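Local coordinates for fibronectin type III domain-containing protein (Simiduia agarivorans, PDB 6P2K), which probably hydrolyses xyloglucan, as a glycoside hydrolase of family 74 whose catalytic module pairs two seven-bladed beta-propellers, and binds zinc, at residues Asp123-Ile128 with Ser161-Val166; Pro232-Asn237 with Gly284-Arg289. One frame throughout, in Å; residues are numbered along the deposited sequence.

Contact 1 of 2, residues Asp123-Ile128 with Ser161-Val166; sequences DDDDFI and STDRNV. With ZN (zinc ion), chain Q.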
loop_
_atom_site.group_PDB
_atom_site.type_symbol
_atom_site.label_atom_id
_atom_site.label_comp_id
_atom_site.label_asym_id
_atom_site.label_seq_id
_atom_site.Cartn_x
_atom_site.Cartn_y
_atom_site.Cartn_z
ATOM N N ASP B 123 31.094 -36.264 26.683
ATOM C CA ASP B 123 31.856 -35.027 26.583
ATOM C C ASP B 123 31.555 -34.059 27.719
ATOM O O ASP B 123 31.981 -32.902 27.663
ATOM C CB ASP B 123 31.573 -34.353 25.239
ATOM C CG ASP B 123 30.084 -34.184 24.974
ATOM O OD1 ASP B 123 29.300 -35.066 25.390
ATOM O OD2 ASP B 123 29.696 -33.171 24.355
ATOM N N ASP B 124 30.830 -34.500 28.746
ATOM C CA ASP B 124 30.448 -33.621 29.845
ATOM C C ASP B 124 31.587 -33.465 30.845
ATOM O O ASP B 124 31.398 -33.688 32.045
ATOM C CB ASP B 124 29.201 -34.158 30.551
ATOM C CG ASP B 124 27.931 -33.451 30.117
ATOM O OD1 ASP B 124 27.972 -32.660 29.148
ATOM O OD2 ASP B 124 26.883 -33.688 30.752
ATOM N N ASP B 125 32.770 -33.075 30.365
ATOM C CA ASP B 125 33.921 -32.955 31.254
ATOM C C ASP B 125 33.719 -31.854 32.288
ATOM O O ASP B 125 34.293 -31.921 33.382
ATOM C CB ASP B 125 35.191 -32.700 30.441
ATOM C CG ASP B 125 35.724 -33.962 29.783
ATOM O OD1 ASP B 125 36.360 -34.779 30.485
ATOM O OD2 ASP B 125 35.503 -34.140 28.564
ATOM N N ASP B 126 32.911 -30.845 31.975
ATOM C CA ASP B 126 32.652 -29.767 32.919
ATOM C C ASP B 126 31.645 -30.149 33.997
ATOM O O ASP B 126 31.360 -29.327 34.872
ATOM C CB ASP B 126 32.174 -28.516 32.174
ATOM C CG ASP B 126 31.000 -28.791 31.250
ATOM O OD1 ASP B 126 30.809 -29.961 30.848
ATOM O OD2 ASP B 126 30.266 -27.833 30.922
ATOM N N PHE B 127 31.112 -31.371 33.966
ATOM C CA PHE B 127 30.154 -31.827 34.960
ATOM C C PHE B 127 30.639 -33.003 35.796
ATOM O O PHE B 127 29.976 -33.349 36.780
ATOM C CB PHE B 127 28.826 -32.226 34.293
ATOM C CG PHE B 127 27.962 -31.059 33.897
ATOM C CD1 PHE B 127 28.119 -30.450 32.662
ATOM C CD2 PHE B 127 26.983 -30.581 34.754
ATOM C CE1 PHE B 127 27.324 -29.380 32.293
ATOM C CE2 PHE B 127 26.182 -29.511 34.391
ATOM C CZ PHE B 127 26.354 -28.910 33.158
ATOM N N ILE B 128 31.765 -33.630 35.442
ATOM C CA ILE B 128 32.207 -34.827 36.150
ATOM C C ILE B 128 32.529 -34.535 37.611
ATOM O O ILE B 128 32.543 -35.454 38.438
ATOM C CB ILE B 128 33.415 -35.460 35.421
ATOM C CG1 ILE B 128 33.710 -36.865 35.957
ATOM C CG2 ILE B 128 34.645 -34.579 35.554
ATOM C CD1 ILE B 128 32.486 -37.749 36.093
ATOM N N SER B 161 46.891 -40.503 37.647
ATOM C CA SER B 161 47.226 -39.233 37.018
ATOM C C SER B 161 46.453 -38.992 35.730
ATOM O O SER B 161 46.507 -37.881 35.188
ATOM C CB SER B 161 48.732 -39.186 36.725
ATOM O OG SER B 161 49.094 -40.081 35.677
ATOM N N THR B 162 45.747 -40.005 35.230
ATOM C CA THR B 162 45.288 -40.059 33.848
ATOM C C THR B 162 43.771 -40.148 33.745
ATOM O O THR B 162 43.095 -40.675 34.632
ATOM C CB THR B 162 45.895 -41.255 33.130
ATOM O OG1 THR B 162 45.605 -42.436 33.886
ATOM C CG2 THR B 162 47.406 -41.086 32.972
ATOM N N ASP B 163 43.251 -39.663 32.615
ATOM C CA ASP B 163 41.810 -39.614 32.390
ATOM C C ASP B 163 41.264 -41.010 32.112
ATOM O O ASP B 163 41.776 -41.727 31.245
ATOM C CB ASP B 163 41.499 -38.667 31.232
ATOM C CG ASP B 163 40.011 -38.467 31.014
ATOM O OD1 ASP B 163 39.317 -39.444 30.664
ATOM O OD2 ASP B 163 39.534 -37.329 31.208
ATOM N N ARG B 164 40.203 -41.377 32.832
ATOM C CA ARG B 164 39.683 -42.739 32.857
ATOM C C ARG B 164 38.370 -42.891 32.102
ATOM O O ARG B 164 37.748 -43.954 32.176
ATOM C CB ARG B 164 39.502 -43.192 34.306
ATOM C CG ARG B 164 38.325 -42.520 34.980
ATOM C CD ARG B 164 38.496 -42.383 36.480
ATOM N NE ARG B 164 37.589 -41.368 37.013
ATOM C CZ ARG B 164 36.301 -41.578 37.273
ATOM N NH1 ARG B 164 35.765 -42.772 37.051
ATOM N NH2 ARG B 164 35.547 -40.597 37.750
ATOM N N ASN B 165 37.940 -41.860 31.375
ATOM C CA ASN B 165 36.657 -41.890 30.683
ATOM C C ASN B 165 36.609 -43.037 29.680
ATOM O O ASN B 165 37.461 -43.131 28.791
ATOM C CB ASN B 165 36.425 -40.552 29.980
ATOM C CG ASN B 165 34.988 -40.358 29.538
ATOM O OD1 ASN B 165 34.126 -41.198 29.788
ATOM N ND2 ASN B 165 34.724 -39.238 28.874
ATOM N N VAL B 166 35.620 -43.916 29.830
ATOM C CA VAL B 166 35.383 -45.007 28.892
ATOM C C VAL B 166 34.239 -44.606 27.974
ATOM O O VAL B 166 33.191 -44.139 28.439
ATOM C CB VAL B 166 35.067 -46.325 29.620
ATOM C CG1 VAL B 166 34.732 -47.416 28.613
ATOM C CG2 VAL B 166 36.240 -46.741 30.492
HETATM ZN ZN ZN Q . 26.930 -32.164 27.474
HETATM O O HOH W 1 25.491 -30.837 28.243
HETATM O O HOH W 2 28.344 -30.788 26.753
HETATM O O HOH W 3 27.296 -34.239 27.475
#
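Two carboxylates of like charge approach at an angle across this contact, oxygen toward oxygen: Asp125 OD1 lies 4.1 Å from Asp163 OD2, with no hydrogen bond joining the two segments. Both belong to loops of the seven-bladed beta-propeller fold of family 74, residues 123-128 between strands 114-119 and 139-144, residues 161-166 leading into strand 166-171 of another four-stranded sheet. The carboxylate planes are turned 62° apart, and each acid has its strongest polar partner elsewhere: Asp125 OD1 takes the indole N-H of Trp121, and Asp163 OD1 is met by Asn184 ND2. These donors probably offset the repulsion between the two acids. Asp163 CG stands anti to the backbone N (chi1 -175°), beside the carbonyl carbon, which brings OD1 back over its own chain to accept the amide N-H of Asn165 at 2.9 Å. This is an Asx turn, its N-H approaching on the anti side of OD1 and 31° out of the carboxylate plane. An alanine at Asp163 would take away this acceptor, and the amide of Asn165 and the side chain of Asn184 would probably each lose a partner, leaving the turn less firmly set. Beyond the two acids the segments barely touch: Ile128 CD1 comes obliquely to the Arg164 guanidinium, 4.5 Å from NH2, while Glu133 and the carbonyl of Thr134 hold that nitrogen. One residue before Asp125, Asp124 is the centre of an inverse gamma turn and turns its carboxylate to a zinc ion that Gln16 also binds. Arg59 forms a salt bridge with Asp124 OD2, while the other oxygen binds the metal: Asp124 OD1 lies 2.0 Å from the zinc ion, which also carries three waters.

Contact 2 of 2, residues Pro232-Asn237 with Gly284-Arg289; sequences PDLRYN and GAVKDR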
loop_
_atom_site.group_PDB
_atom_site.type_symbol
_atom_site.label_atom_id
_atom_site.label_comp_id
_atom_site.label_asym_id
_atom_site.label_seq_id
_atom_site.Cartn_x
_atom_site.Cartn_y
_atom_site.Cartn_z
ATOM N N PRO B 232 42.887 -31.920 27.281
ATOM C CA PRO B 232 41.650 -31.974 28.073
ATOM C C PRO B 232 40.510 -31.181 27.454
ATOM O O PRO B 232 39.404 -31.705 27.281
ATOM C CB PRO B 232 42.068 -31.375 29.425
ATOM C CG PRO B 232 43.573 -31.211 29.365
ATOM C CD PRO B 232 43.915 -31.086 27.921
ATOM N N ASP B 233 40.771 -29.918 27.121
ATOM C CA ASP B 233 39.733 -29.024 26.625
ATOM C C ASP B 233 39.396 -29.370 25.178
ATOM O O ASP B 233 40.259 -29.298 24.296
ATOM C CB ASP B 233 40.183 -27.571 26.746
ATOM C CG ASP B 233 39.022 -26.593 26.694
ATOM O OD1 ASP B 233 37.972 -26.937 26.107
ATOM O OD2 ASP B 233 39.156 -25.481 27.248
ATOM N N LEU B 234 38.133 -29.728 24.939
ATOM C CA LEU B 234 37.690 -30.112 23.604
ATOM C C LEU B 234 37.686 -28.942 22.629
ATOM O O LEU B 234 37.699 -29.164 21.413
ATOM C CB LEU B 234 36.292 -30.724 23.681
ATOM C CG LEU B 234 35.977 -31.855 22.706
ATOM C CD1 LEU B 234 36.706 -33.128 23.109
ATOM C CD2 LEU B 234 34.476 -32.082 22.653
ATOM N N ARG B 235 37.665 -27.705 23.129
ATOM C CA ARG B 235 37.627 -26.546 22.248
ATOM C C ARG B 235 38.925 -26.362 21.473
ATOM O O ARG B 235 38.924 -25.690 20.437
ATOM C CB ARG B 235 37.307 -25.293 23.064
ATOM C CG ARG B 235 36.066 -25.455 23.930
ATOM C CD ARG B 235 35.567 -24.130 24.479
ATOM N NE ARG B 235 36.252 -23.752 25.712
ATOM C CZ ARG B 235 35.956 -24.237 26.914
ATOM N NH1 ARG B 235 34.984 -25.131 27.054
ATOM N NH2 ARG B 235 36.635 -23.829 27.978
ATOM N N TYR B 236 40.027 -26.949 21.944
ATOM C CA TYR B 236 41.313 -26.856 21.262
ATOM C C TYR B 236 41.852 -28.230 20.883
ATOM O O TYR B 236 43.046 -28.374 20.609
ATOM C CB TYR B 236 42.310 -26.088 22.131
ATOM C CG TYR B 236 41.712 -24.810 22.668
ATOM C CD1 TYR B 236 41.504 -23.717 21.836
ATOM C CD2 TYR B 236 41.320 -24.707 23.996
ATOM C CE1 TYR B 236 40.942 -22.552 22.316
ATOM C CE2 TYR B 236 40.758 -23.546 24.485
ATOM C CZ TYR B 236 40.571 -22.472 23.642
ATOM O OH TYR B 236 40.010 -21.312 24.124
ATOM N N ASN B 237 40.985 -29.239 20.868
ATOM C CA ASN B 237 41.309 -30.585 20.397
ATOM C C ASN B 237 40.272 -30.906 19.325
ATOM O O ASN B 237 39.163 -31.348 19.638
ATOM C CB ASN B 237 41.283 -31.594 21.543
ATOM C CG ASN B 237 41.939 -32.911 21.181
ATOM O OD1 ASN B 237 42.426 -33.092 20.066
ATOM N ND2 ASN B 237 41.956 -33.841 22.128
ATOM N N GLY B 284 29.621 -40.174 13.370
ATOM C CA GLY B 284 29.334 -38.772 13.601
ATOM C C GLY B 284 30.455 -38.114 14.382
ATOM O O GLY B 284 31.597 -38.579 14.331
ATOM N N ALA B 285 30.153 -37.048 15.122
ATOM C CA ALA B 285 31.190 -36.338 15.858
ATOM C C ALA B 285 30.566 -35.545 16.994
ATOM O O ALA B 285 29.355 -35.305 17.020
ATOM C CB ALA B 285 31.985 -35.397 14.947
ATOM N N VAL B 286 31.415 -35.132 17.927
ATOM C CA VAL B 286 31.020 -34.193 18.969
ATOM C C VAL B 286 31.324 -32.785 18.479
ATOM O O VAL B 286 32.383 -32.535 17.888
ATOM C CB VAL B 286 31.731 -34.506 20.302
ATOM C CG1 VAL B 286 33.239 -34.616 20.114
ATOM C CG2 VAL B 286 31.376 -33.467 21.362
ATOM N N LYS B 287 30.361 -31.879 18.681
ATOM C CA LYS B 287 30.444 -30.457 18.342
ATOM C C LYS B 287 30.340 -30.175 16.844
ATOM O O LYS B 287 29.501 -29.368 16.430
ATOM C CB LYS B 287 31.730 -29.832 18.897
ATOM C CG LYS B 287 31.703 -29.579 20.396
ATOM C CD LYS B 287 32.451 -28.301 20.759
ATOM C CE LYS B 287 32.905 -28.318 22.212
ATOM N NZ LYS B 287 32.271 -27.244 23.028
ATOM N N ASP B 288 31.173 -30.819 16.028
ATOM C CA ASP B 288 31.285 -30.451 14.619
ATOM C C ASP B 288 29.991 -30.719 13.856
ATOM O O ASP B 288 29.331 -31.743 14.060
ATOM C CB ASP B 288 32.437 -31.213 13.967
ATOM C CG ASP B 288 33.792 -30.768 14.477
ATOM O OD1 ASP B 288 34.043 -29.546 14.514
ATOM O OD2 ASP B 288 34.602 -31.638 14.846
ATOM N N ARG B 289 29.642 -29.796 12.956
ATOM C CA ARG B 289 28.432 -29.871 12.136
ATOM C C ARG B 289 28.817 -30.237 10.706
ATOM O O ARG B 289 29.316 -29.394 9.954
ATOM C CB ARG B 289 27.672 -28.547 12.164
ATOM C CG ARG B 289 27.126 -28.160 13.523
ATOM C CD ARG B 289 26.150 -26.989 13.419
ATOM N NE ARG B 289 25.485 -26.740 14.694
ATOM C CZ ARG B 289 24.418 -27.409 15.124
ATOM N NH1 ARG B 289 23.878 -28.365 14.376
ATOM N NH2 ARG B 289 23.889 -27.120 16.304
#
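Leu234 and Val286 meet end to end, and their methyl groups form the apolar part of the contact. Leu234 CD2 faces both branches of the valine, lying 3.6 Å from Val286 CG2 and 3.8 Å from Val286 CG1. With a chi1 of 52°, Val286 has CG1 between its backbone N and carbonyl carbon and CG2 anti to the N, and this rotation presents both methyls to the leucine. The aliphatic part of Lys287 joins from the same segment, its CE 4.1 Å from Leu234 CD2. Nearby, Tyr236 packs on Tyr309 and Trp310 of a second subunit.

The charged groups are arranged more loosely. Arg235 CG comes within 4.3 Å of Lys287 NZ, a contact with the arginine's aliphatic stem, while Arg235 NH1 and Lys287 NZ stay 5.3 Å apart. Asp233 lies over one face of the Arg235 guanidinium, and its OD2 is 3.1 Å from NH2 but well out of the plane, so this salt bridge rests on charge without a directed N-H.

Hydrogen bonds lie within the segments or run to neighbouring residues, not across the contact. Asp233 OD1 accepts the backbone N-H of Arg235 at 167° from above the carboxylate plane, closing an Asx turn at the short 3-10 segment 234-235. Arg264 binds the carbonyl of Leu234 and the backbone N of Arg264 bonds to Asp288, so this neighbour links both segments.

The contact thus joins a loop between strands 222-228 and 241-246 to the turn just after strand 278-285, linking two successive four-stranded sheets of the propeller fold. Its chemistry implies that direct contact between the segments depends on methyl and methylene packing, whereas polar groups bond within their own segment or to neighbours such as Arg264, which bridges the two.

Overall arrangement
Both contacts join loops of the propeller fold on the same side of the chain's centre, with their centres 14 Å apart, and both are partly buried. In contact 1 the touching residues are buried or partly exposed, and acids dominate beside a zinc site. Contact 2 has the more exposed rim, with Arg235 and Lys287 around a leucine-valine pair of which only the valine is buried, and Tyr236 reaches a second subunit. Neither contact has a hydrogen bond between its segments, yet each contains an Asx turn. They hold different strands but adjoin directly where Asp123 OD2 packs 3.4 Å from Val286 CG2, so the valine of contact 2 borders the zinc-bearing loop of contact 1.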